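Local coordinates for protein voltage-sensor containing phosphatase (Ciona intestinalis, PDB 3V0D) that probably dephosphorylates membrane phosphoinositides under the control of a voltage sensor, using a PTEN-like phosphatase domain joined to a C2 domain, at residues 66-72 with 119-125; 139-143 with 185-189; 207-213 with 324-330. The protein carries 1 engineered substitution. All coordinates share one frame; numbering follows the deposited sequence. Where two conformers were deposited one is given.

From the N terminus, three loops close one after another, and none nests within or crosses another. Interaction 1 pairs 66-72 with 119-125 and closes a 46-residue loop that holds strand 87-92 and helix 100-115, tying together the central sheet of the phosphatase domain. Helix 131-143 follows strand 121-125, and in interaction 2 its last turns meet 185-189, so that the long helix 176-191 joins the helical layer. The first two contacts touch where Ile122 CD1 packs 3.8 Å from Trp140 CD1. The chain then enters strand 202-210 of the C2 domain, whose pairing with 324-330 in interaction 3 brings together its early and late strands, about 41 Å from interaction 1 between centres.

Interaction 1. Residues 66-72 with 119-125; sequences KFRIYNL and DHVIAIH
The imidazole of His125 lies against Asn71: Asn71 CA sits over one ring face, 3.8 Å from the centroid and offset toward the rim, while Ile69 CG2 meets the ring edge near its plane, 3.8 Å from His125 CD2. The Asn71 amide lies at 20° to the ring, and its OD1, which accepts a hydrogen bond from Cys73 N, makes a close side contact with His125 CE1 at 3.2 Å. With CG between the backbone N and the carbonyl carbon (chi1 80°), the ring of His125 is swung back over the neighbouring strand. Its NE2 bonds to Tyr78 OH, which helps to fix the rotation of the imidazole. On the other sheet face, with Ile122 and Ile124, the Tyr70 ring turns its edge to Ile122, CE1 to CG2 at 3.6 Å, and its hydroxyl bonds to Asp109, which also pairs with Arg68. At the other end Lys66 CG lies in plane at the edge of the His120 ring, which stacks on Trp113.

The two strands that carry these groups are parallel, their axes 4.8 Å apart at closest approach. Six backbone bonds join them in a regular ladder, from Val121 N to Lys66 O (2.9 Å) through to Leu72 N to His125 O (2.9 Å). The bond from Arg68 N to Val121 O is longer and more bent, 3.1 Å and 137°, and that carbonyl also receives Trp113 NE1.

His125 begins the HCX5R signature of cysteine-dependent phosphatases, whose cysteine is here an engineered serine, so this ladder leads straight into the phosphate-binding P-loop. Strand 67-73 is flanked by 87-92 and 121-125, and 121-125 pairs on its other side with 34-41. Helices 100-115 and 131-143 pack on the face that carries Tyr70, Ile122 and Ile124.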
loop_
_atom_site.group_PDB
_atom_site.type_symbol
_atom_site.label_atom_id
_atom_site.label_comp_id
_atom_site.label_asym_id
_atom_site.label_seq_id
_atom_site.Cartn_x
_atom_site.Cartn_y
_atom_site.Cartn_z
ATOM N N LYS A 66 27.812 -2.426 8.049
ATOM C CA LYS A 66 27.033 -3.600 7.664
ATOM C C LYS A 66 25.537 -3.315 7.675
ATOM O O LYS A 66 24.729 -4.240 7.872
ATOM C CB LYS A 66 27.373 -4.786 8.568
ATOM C CG LYS A 66 28.777 -5.340 8.311
ATOM C CD LYS A 66 28.940 -6.757 8.864
ATOM C CE LYS A 66 30.390 -7.135 9.013
ATOM N NZ LYS A 66 31.109 -7.129 7.720
ATOM N N PHE A 67 25.156 -2.064 7.429
ATOM C CA PHE A 67 23.734 -1.730 7.343
ATOM C C PHE A 67 23.367 -1.000 6.055
ATOM O O PHE A 67 24.193 -0.312 5.433
ATOM C CB PHE A 67 23.295 -0.902 8.566
ATOM C CG PHE A 67 23.926 0.464 8.636
ATOM C CD1 PHE A 67 23.346 1.537 7.974
ATOM C CD2 PHE A 67 25.116 0.677 9.336
ATOM C CE1 PHE A 67 23.928 2.801 8.010
ATOM C CE2 PHE A 67 25.696 1.951 9.378
ATOM C CZ PHE A 67 25.101 2.997 8.706
ATOM N N ARG A 68 22.090 -1.113 5.696
ATOM C CA ARG A 68 21.502 -0.338 4.610
ATOM C C ARG A 68 20.148 0.135 5.110
ATOM O O ARG A 68 19.378 -0.663 5.667
ATOM C CB ARG A 68 21.385 -1.162 3.342
ATOM C CG ARG A 68 21.026 -0.411 2.087
ATOM C CD ARG A 68 21.503 -1.205 0.892
ATOM N NE ARG A 68 21.258 -0.562 -0.391
ATOM C CZ ARG A 68 21.940 0.490 -0.828
ATOM N NH1 ARG A 68 22.881 1.030 -0.061
ATOM N NH2 ARG A 68 21.666 0.990 -2.033
ATOM N N ILE A 69 19.856 1.416 4.899
ATOM C CA ILE A 69 18.600 2.042 5.345
ATOM C C ILE A 69 17.709 2.280 4.144
ATOM O O ILE A 69 18.175 2.796 3.125
ATOM C CB ILE A 69 18.894 3.408 6.017
ATOM C CG1 ILE A 69 20.024 3.318 7.066
ATOM C CG2 ILE A 69 17.599 4.015 6.590
ATOM C CD1 ILE A 69 19.740 2.382 8.218
ATOM N N TYR A 70 16.423 1.948 4.288
ATOM C CA TYR A 70 15.431 2.216 3.251
ATOM C C TYR A 70 14.406 3.199 3.782
ATOM O O TYR A 70 13.704 2.903 4.766
ATOM C CB TYR A 70 14.751 0.900 2.825
ATOM C CG TYR A 70 15.711 -0.059 2.170
ATOM C CD1 TYR A 70 16.453 -0.954 2.912
ATOM C CD2 TYR A 70 15.923 -0.014 0.788
ATOM C CE1 TYR A 70 17.363 -1.826 2.313
ATOM C CE2 TYR A 70 16.844 -0.870 0.168
ATOM C CZ TYR A 70 17.558 -1.761 0.951
ATOM O OH TYR A 70 18.450 -2.637 0.382
ATOM N N ASN A 71 14.339 4.362 3.136
ATOM C CA ASN A 71 13.354 5.391 3.463
ATOM C C ASN A 71 12.215 5.268 2.467
ATOM O O ASN A 71 12.405 5.545 1.278
ATOM C CB ASN A 71 14.000 6.779 3.382
ATOM C CG ASN A 71 12.991 7.886 3.545
ATOM O OD1 ASN A 71 11.831 7.655 3.869
ATOM N ND2 ASN A 71 13.415 9.110 3.313
ATOM N N LEU A 72 11.042 4.855 2.951
ATOM C CA LEU A 72 9.881 4.586 2.094
ATOM C C LEU A 72 8.958 5.796 1.955
ATOM O O LEU A 72 7.871 5.679 1.394
ATOM C CB LEU A 72 9.111 3.401 2.614
ATOM C CG LEU A 72 9.645 2.018 2.278
ATOM C CD1 LEU A 72 11.148 1.872 2.398
ATOM C CD2 LEU A 72 8.894 0.976 3.035
ATOM N N ASP A 119 26.198 -11.111 7.756
ATOM C CA ASP A 119 25.949 -10.185 8.855
ATOM C C ASP A 119 25.384 -8.841 8.390
ATOM O O ASP A 119 25.171 -7.947 9.216
ATOM C CB ASP A 119 27.220 -9.958 9.682
ATOM C CG ASP A 119 27.788 -11.256 10.243
ATOM O OD1 ASP A 119 29.023 -11.437 10.230
ATOM O OD2 ASP A 119 27.001 -12.095 10.713
ATOM N N HIS A 120 25.131 -8.674 7.089
ATOM C CA HIS A 120 24.471 -7.461 6.633
ATOM C C HIS A 120 23.049 -7.390 7.164
ATOM O O HIS A 120 22.355 -8.404 7.287
ATOM C CB HIS A 120 24.509 -7.395 5.115
ATOM C CG HIS A 120 25.802 -6.874 4.589
ATOM N ND1 HIS A 120 26.053 -6.728 3.244
ATOM C CD2 HIS A 120 26.924 -6.464 5.231
ATOM C CE1 HIS A 120 27.276 -6.250 3.078
ATOM N NE2 HIS A 120 27.820 -6.074 4.269
ATOM N N VAL A 121 22.619 -6.164 7.472
ATOM C CA VAL A 121 21.246 -5.916 7.867
ATOM C C VAL A 121 20.620 -4.860 6.971
ATOM O O VAL A 121 21.304 -4.009 6.371
ATOM C CB VAL A 121 21.109 -5.504 9.370
ATOM C CG1 VAL A 121 21.822 -6.512 10.254
ATOM C CG2 VAL A 121 21.611 -4.101 9.651
ATOM N N ILE A 122 19.288 -4.919 6.913
ATOM C CA ILE A 122 18.485 -3.884 6.292
ATOM C C ILE A 122 17.561 -3.318 7.338
ATOM O O ILE A 122 16.989 -4.046 8.152
ATOM C CB ILE A 122 17.712 -4.392 5.046
ATOM C CG1 ILE A 122 16.736 -5.531 5.355
ATOM C CG2 ILE A 122 18.705 -4.778 3.950
ATOM C CD1 ILE A 122 16.014 -6.083 4.115
ATOM N N ALA A 123 17.397 -1.993 7.296
ATOM C CA ALA A 123 16.477 -1.292 8.196
ATOM C C ALA A 123 15.519 -0.500 7.341
ATOM O O ALA A 123 15.933 0.438 6.641
ATOM C CB ALA A 123 17.228 -0.399 9.179
ATOM N N ILE A 124 14.258 -0.898 7.391
ATOM C CA ILE A 124 13.206 -0.320 6.567
ATOM C C ILE A 124 12.372 0.594 7.437
ATOM O O ILE A 124 11.945 0.202 8.522
ATOM C CB ILE A 124 12.379 -1.434 5.918
ATOM C CG1 ILE A 124 13.299 -2.327 5.051
ATOM C CG2 ILE A 124 11.241 -0.860 5.098
ATOM C CD1 ILE A 124 12.702 -3.627 4.585
ATOM N N HIS A 125 12.166 1.819 6.972
ATOM C CA HIS A 125 11.333 2.756 7.707
ATOM C C HIS A 125 10.403 3.494 6.813
ATOM O O HIS A 125 10.639 3.675 5.607
ATOM C CB HIS A 125 12.149 3.740 8.577
ATOM C CG HIS A 125 12.742 4.894 7.829
ATOM N ND1 HIS A 125 12.019 6.021 7.492
ATOM C CD2 HIS A 125 14.002 5.103 7.360
ATOM C CE1 HIS A 125 12.808 6.863 6.835
ATOM N NE2 HIS A 125 14.019 6.342 6.758
#

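Interaction 2. Residues 139-143 with 185-189; sequences SWLLE and FEKIK
Phe185 reaches across from helix 176-191 to Ser139, Leu142 and Glu143 on helix 131-143, in a near-parallel helix pair within the helical layer of the alpha/beta phosphatase fold. The axes of the two short segments approach to 10.3 Å and differ in direction by 21°. With CG anti to the backbone N (chi1 -177°), the phenyl ring is carried toward the facing helix. Phe185 CB lies near Ser139 OG, which itself bonds to Thr135 O. Farther out, Phe185 CD2 meets Ser139 CB at 3.9 Å; the Leu142 side chain runs past in the opposite direction, its CD1 at the ring edge. Phe185 CE2 approaches Ser139 O to 3.3 Å, although that carbonyl already accepts the helical bond from Glu143 N.

Glu143, which meets the tip of the ring, has two basic partners. Its OE1 pairs with Lys111 of helix 100-115, whereas Glu143 OE2 makes a weak salt bridge of 3.4 Å with Lys189 NZ, somewhat doubtful because the lysine has two conformers. The same carboxylate is steeply inclined to the phenyl ring, and Phe185 CZ stands 3.6 Å from Glu143 OE2.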
loop_
_atom_site.group_PDB
_atom_site.type_symbol
_atom_site.label_atom_id
_atom_site.label_comp_id
_atom_site.label_asym_id
_atom_site.label_seq_id
_atom_site.Cartn_x
_atom_site.Cartn_y
_atom_site.Cartn_z
ATOM N N SER A 139 7.361 -8.426 1.757
ATOM C CA SER A 139 7.853 -8.856 0.449
ATOM C C SER A 139 9.275 -9.419 0.582
ATOM O O SER A 139 9.591 -10.449 -0.035
ATOM C CB SER A 139 7.819 -7.685 -0.539
ATOM O OG SER A 139 6.490 -7.257 -0.789
ATOM N N TRP A 140 10.136 -8.740 1.341
ATOM C CA TRP A 140 11.500 -9.254 1.549
ATOM C C TRP A 140 11.498 -10.634 2.191
ATOM O O TRP A 140 12.256 -11.502 1.788
ATOM C CB TRP A 140 12.339 -8.264 2.363
ATOM C CG TRP A 140 13.646 -8.873 2.729
ATOM C CD1 TRP A 140 14.018 -9.339 3.973
ATOM C CD2 TRP A 140 14.707 -9.214 1.847
ATOM N NE1 TRP A 140 15.258 -9.920 3.914
ATOM C CE2 TRP A 140 15.694 -9.872 2.616
ATOM C CE3 TRP A 140 14.920 -9.034 0.484
ATOM C CZ2 TRP A 140 16.874 -10.349 2.060
ATOM C CZ3 TRP A 140 16.096 -9.514 -0.070
ATOM C CH2 TRP A 140 17.057 -10.154 0.721
ATOM N N LEU A 141 10.642 -10.837 3.199
ATOM C CA LEU A 141 10.597 -12.123 3.871
ATOM C C LEU A 141 10.167 -13.242 2.945
ATOM O O LEU A 141 10.649 -14.368 3.078
ATOM C CB LEU A 141 9.704 -12.050 5.104
ATOM C CG LEU A 141 10.222 -11.145 6.203
ATOM C CD1 LEU A 141 9.149 -10.945 7.273
ATOM C CD2 LEU A 141 11.573 -11.656 6.780
ATOM N N LEU A 142 9.278 -12.939 1.995
ATOM C CA LEU A 142 8.924 -13.883 0.945
ATOM C C LEU A 142 10.130 -14.158 0.050
ATOM O O LEU A 142 10.433 -15.308 -0.283
ATOM C CB LEU A 142 7.788 -13.344 0.076
ATOM C CG LEU A 142 6.405 -13.323 0.685
ATOM C CD1 LEU A 142 5.438 -12.577 -0.230
ATOM C CD2 LEU A 142 5.917 -14.743 0.987
ATOM N N GLU A 143 10.807 -13.098 -0.389
ATOM C CA GLU A 143 11.998 -13.276 -1.247
ATOM C C GLU A 143 13.049 -14.141 -0.554
ATOM O O GLU A 143 13.677 -14.994 -1.188
ATOM C CB GLU A 143 12.603 -11.919 -1.596
ATOM C CG GLU A 143 13.884 -12.076 -2.429
ATOM C CD GLU A 143 13.690 -12.829 -3.738
ATOM O OE1 GLU A 143 14.693 -13.376 -4.271
ATOM O OE2 GLU A 143 12.548 -12.886 -4.227
ATOM N N PHE A 185 3.535 -9.520 -5.333
ATOM C CA PHE A 185 4.909 -9.978 -5.283
ATOM C C PHE A 185 4.990 -11.510 -5.181
ATOM O O PHE A 185 5.793 -12.138 -5.864
ATOM C CB PHE A 185 5.687 -9.294 -4.156
ATOM C CG PHE A 185 7.122 -9.723 -4.157
ATOM C CD1 PHE A 185 7.964 -9.386 -5.216
ATOM C CD2 PHE A 185 7.618 -10.558 -3.156
ATOM C CE1 PHE A 185 9.265 -9.892 -5.280
ATOM C CE2 PHE A 185 8.919 -11.025 -3.209
ATOM C CZ PHE A 185 9.747 -10.691 -4.252
ATOM N N GLU A 186 4.158 -12.099 -4.334
ATOM C CA GLU A 186 4.107 -13.556 -4.246
ATOM C C GLU A 186 3.836 -14.176 -5.617
ATOM O O GLU A 186 4.489 -15.155 -6.010
ATOM C CB GLU A 186 3.039 -13.968 -3.242
ATOM C CG GLU A 186 2.892 -15.494 -3.103
ATOM C CD GLU A 186 1.704 -15.952 -2.265
ATOM O OE1 GLU A 186 1.139 -15.168 -1.501
ATOM O OE2 GLU A 186 1.351 -17.153 -2.352
ATOM N N LYS A 187 2.871 -13.612 -6.346
ATOM C CA LYS A 187 2.521 -14.123 -7.668
ATOM C C LYS A 187 3.674 -13.959 -8.654
ATOM O O LYS A 187 3.913 -14.842 -9.503
ATOM C CB LYS A 187 1.265 -13.425 -8.197
ATOM C CG LYS A 187 0.745 -13.977 -9.521
ATOM C CD LYS A 187 -0.659 -13.496 -9.860
ATOM C CE LYS A 187 -1.700 -14.058 -8.896
ATOM N NZ LYS A 187 -1.665 -15.556 -8.827
ATOM N N ILE A 188 4.377 -12.834 -8.586
ATOM C CA ILE A 188 5.531 -12.600 -9.441
ATOM C C ILE A 188 6.628 -13.650 -9.183
ATOM O O ILE A 188 7.194 -14.225 -10.122
ATOM C CB ILE A 188 6.031 -11.166 -9.246
ATOM C CG1 ILE A 188 5.069 -10.232 -9.964
ATOM C CG2 ILE A 188 7.473 -10.991 -9.754
ATOM C CD1 ILE A 188 5.217 -8.770 -9.620
ATOM N N LYS A 189 6.916 -13.916 -7.912
ATOM C CA LYS A 189 7.902 -14.942 -7.574
ATOM C C LYS A 189 7.467 -16.313 -8.041
ATOM O O LYS A 189 8.271 -17.066 -8.592
ATOM C CB LYS A 189 8.205 -14.853 -6.067
ATOM C CG LYS A 189 9.337 -15.718 -5.544
ATOM C CD LYS A 189 9.625 -15.432 -4.072
ATOM C CE LYS A 189 10.695 -16.353 -3.516
ATOM N NZ LYS A 189 11.994 -16.223 -4.192
#

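Interaction 3. Residues 207-213 with 324-330; sequences VTITAIQ and RDNFTVK
Backbone bonds between Thr208 and Lys330 anchor this antiparallel pairing in the C2 beta-sandwich: Thr208 N to Lys330 O and Lys330 N to Thr208 O, each 2.9 Å and in the carbonyl plane. Thr210 N also bonds to Thr328 O, and waters bridge the rim, one of them joining Thr208 O to Thr328 OG1.

Among the hydroxyls, Thr210 OG1 sits between the backbone N and the carbonyl carbon (chi1 62°), where it donates to Asn326 O at 2.7 Å and has Thr328 OG1 equally near.

On the face that carries Ile209 and Val329, packing is apolar. Ile209 CG2 lies 3.6 Å from Phe327 CE1, and Val207 CG2 meets Val329 CG1. Buried Thr210 O, with no polar partner in the model, faces Phe327 CD1 at 3.3 Å.

Beyond the strands, the Arg324 guanidinium is sandwiched. Ala211 CB covers one face, and the Gln213 amide, modelled in two conformers and so less certain, stacks on the other, its plane 13° away. Arg324 NH2 donates to Gln213 O at 3.0 Å, and a water links that oxygen to NE.

Arg324 NH2 also forms a salt bridge with Asp254, whose other oxygen takes Gln213 N. Asp254 thus probably holds the turn at 324-327 to the loop 211-213.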
loop_
_atom_site.group_PDB
_atom_site.type_symbol
_atom_site.label_atom_id
_atom_site.label_comp_id
_atom_site.label_asym_id
_atom_site.label_seq_id
_atom_site.Cartn_x
_atom_site.Cartn_y
_atom_site.Cartn_z
ATOM N N VAL A 207 -17.909 1.033 -14.158
ATOM C CA VAL A 207 -17.747 0.809 -12.735
ATOM C C VAL A 207 -19.109 0.461 -12.159
ATOM O O VAL A 207 -20.110 1.101 -12.502
ATOM C CB VAL A 207 -17.057 2.019 -12.011
ATOM C CG1 VAL A 207 -17.778 3.383 -12.257
ATOM C CG2 VAL A 207 -16.868 1.735 -10.527
ATOM N N THR A 208 -19.135 -0.563 -11.308
ATOM C CA THR A 208 -20.353 -1.056 -10.679
ATOM C C THR A 208 -20.115 -1.103 -9.185
ATOM O O THR A 208 -19.114 -1.677 -8.757
ATOM C CB THR A 208 -20.697 -2.461 -11.204
ATOM O OG1 THR A 208 -20.813 -2.379 -12.631
ATOM C CG2 THR A 208 -22.009 -2.978 -10.611
ATOM N N ILE A 209 -21.030 -0.509 -8.413
ATOM C CA ILE A 209 -20.921 -0.502 -6.963
ATOM C C ILE A 209 -22.189 -1.123 -6.394
ATOM O O ILE A 209 -23.295 -0.647 -6.661
ATOM C CB ILE A 209 -20.742 0.914 -6.410
ATOM C CG1 ILE A 209 -19.584 1.632 -7.115
ATOM C CG2 ILE A 209 -20.570 0.875 -4.899
ATOM C CD1 ILE A 209 -19.395 3.094 -6.709
ATOM N N THR A 210 -22.007 -2.183 -5.611
ATOM C CA THR A 210 -23.121 -2.867 -4.948
ATOM C C THR A 210 -23.266 -2.411 -3.509
ATOM O O THR A 210 -22.315 -1.918 -2.917
ATOM C CB THR A 210 -22.926 -4.391 -4.997
ATOM O OG1 THR A 210 -21.726 -4.744 -4.286
ATOM C CG2 THR A 210 -22.873 -4.868 -6.443
ATOM N N ALA A 211 -24.469 -2.593 -2.950
ATOM C CA ALA A 211 -24.799 -2.143 -1.592
ATOM C C ALA A 211 -24.632 -0.640 -1.464
ATOM O O ALA A 211 -24.026 -0.138 -0.515
ATOM C CB ALA A 211 -24.034 -2.921 -0.498
ATOM N N ILE A 212 -25.291 0.077 -2.359
ATOM C CA ILE A 212 -25.141 1.533 -2.391
ATOM C C ILE A 212 -26.020 2.257 -1.356
ATOM O O ILE A 212 -25.686 3.359 -0.934
ATOM C CB ILE A 212 -25.333 2.068 -3.843
ATOM C CG1 ILE A 212 -24.834 3.518 -4.003
ATOM C CG2 ILE A 212 -26.794 1.953 -4.311
ATOM C CD1 ILE A 212 -23.325 3.663 -3.893
ATOM N N GLN A 213 -27.130 1.648 -0.922
ATOM C CA GLN A 213 -27.973 2.292 0.078
ATOM C C GLN A 213 -27.142 2.651 1.310
ATOM O O GLN A 213 -26.338 1.842 1.767
ATOM C CB GLN A 213 -29.166 1.389 0.439
ATOM C CG GLN A 213 -29.889 1.689 1.776
ATOM C CD GLN A 213 -29.402 0.794 2.914
ATOM O OE1 GLN A 213 -29.699 -0.404 2.954
ATOM N NE2 GLN A 213 -28.682 1.376 3.858
ATOM N N ARG A 324 -21.597 -2.122 3.972
ATOM C CA ARG A 324 -22.147 -3.389 4.440
ATOM C C ARG A 324 -21.410 -4.563 3.811
ATOM O O ARG A 324 -20.534 -4.383 2.952
ATOM C CB ARG A 324 -23.653 -3.408 4.176
ATOM C CG ARG A 324 -24.398 -2.387 5.028
ATOM C CD ARG A 324 -25.873 -2.264 4.639
ATOM N NE ARG A 324 -26.038 -1.477 3.413
ATOM C CZ ARG A 324 -26.539 -1.922 2.264
ATOM N NH1 ARG A 324 -26.972 -3.181 2.140
ATOM N NH2 ARG A 324 -26.661 -1.086 1.241
ATOM N N ASP A 325 -21.715 -5.774 4.274
ATOM C CA ASP A 325 -20.843 -6.908 3.908
ATOM C C ASP A 325 -20.842 -7.241 2.417
ATOM O O ASP A 325 -19.883 -7.841 1.928
ATOM C CB ASP A 325 -21.054 -8.144 4.791
ATOM C CG ASP A 325 -22.450 -8.695 4.722
ATOM O OD1 ASP A 325 -23.208 -8.410 3.779
ATOM O OD2 ASP A 325 -22.787 -9.475 5.631
ATOM N N ASN A 326 -21.876 -6.802 1.697
ATOM C CA ASN A 326 -21.981 -7.019 0.261
ATOM C C ASN A 326 -21.568 -5.789 -0.571
ATOM O O ASN A 326 -21.797 -5.764 -1.784
ATOM C CB ASN A 326 -23.374 -7.494 -0.146
ATOM C CG ASN A 326 -24.479 -6.509 0.213
ATOM O OD1 ASN A 326 -25.426 -6.335 -0.565
ATOM N ND2 ASN A 326 -24.399 -5.895 1.389
ATOM N N PHE A 327 -20.943 -4.808 0.076
ATOM C CA PHE A 327 -20.379 -3.666 -0.657
ATOM C C PHE A 327 -19.184 -4.130 -1.482
ATOM O O PHE A 327 -18.235 -4.702 -0.955
ATOM C CB PHE A 327 -19.944 -2.601 0.331
ATOM C CG PHE A 327 -19.370 -1.374 -0.339
ATOM C CD1 PHE A 327 -20.226 -0.393 -0.829
ATOM C CD2 PHE A 327 -17.987 -1.179 -0.465
ATOM C CE1 PHE A 327 -19.708 0.738 -1.456
ATOM C CE2 PHE A 327 -17.473 -0.046 -1.075
ATOM C CZ PHE A 327 -18.332 0.913 -1.570
ATOM N N THR A 328 -19.263 -3.882 -2.784
ATOM C CA THR A 328 -18.189 -4.253 -3.724
ATOM C C THR A 328 -18.054 -3.184 -4.785
ATOM O O THR A 328 -19.023 -2.464 -5.077
ATOM C CB THR A 328 -18.425 -5.645 -4.430
ATOM O OG1 THR A 328 -19.458 -5.536 -5.412
ATOM C CG2 THR A 328 -18.744 -6.751 -3.444
ATOM N N VAL A 329 -16.870 -3.110 -5.382
ATOM C CA VAL A 329 -16.627 -2.256 -6.544
ATOM C C VAL A 329 -16.015 -3.132 -7.626
ATOM O O VAL A 329 -15.053 -3.848 -7.367
ATOM C CB VAL A 329 -15.678 -1.086 -6.204
ATOM C CG1 VAL A 329 -15.427 -0.232 -7.466
ATOM C CG2 VAL A 329 -16.282 -0.209 -5.080
ATOM N N LYS A 330 -16.590 -3.067 -8.828
ATOM C CA LYS A 330 -16.107 -3.798 -10.002
ATOM C C LYS A 330 -15.748 -2.790 -11.097
ATOM O O LYS A 330 -16.597 -1.972 -11.471
ATOM C CB LYS A 330 -17.164 -4.774 -10.506
ATOM C CG LYS A 330 -16.777 -5.434 -11.811
ATOM C CD LYS A 330 -17.785 -6.446 -12.277
ATOM C CE LYS A 330 -19.010 -5.791 -12.832
ATOM N NZ LYS A 330 -19.838 -6.826 -13.504
HETATM O O HOH W 1 -18.246 -2.434 -13.872
HETATM O O HOH W 2 -19.696 -4.357 -7.919
HETATM O O HOH W 3 -22.969 -0.628 1.937
HETATM O O HOH W 4 -25.163 1.284 4.078
#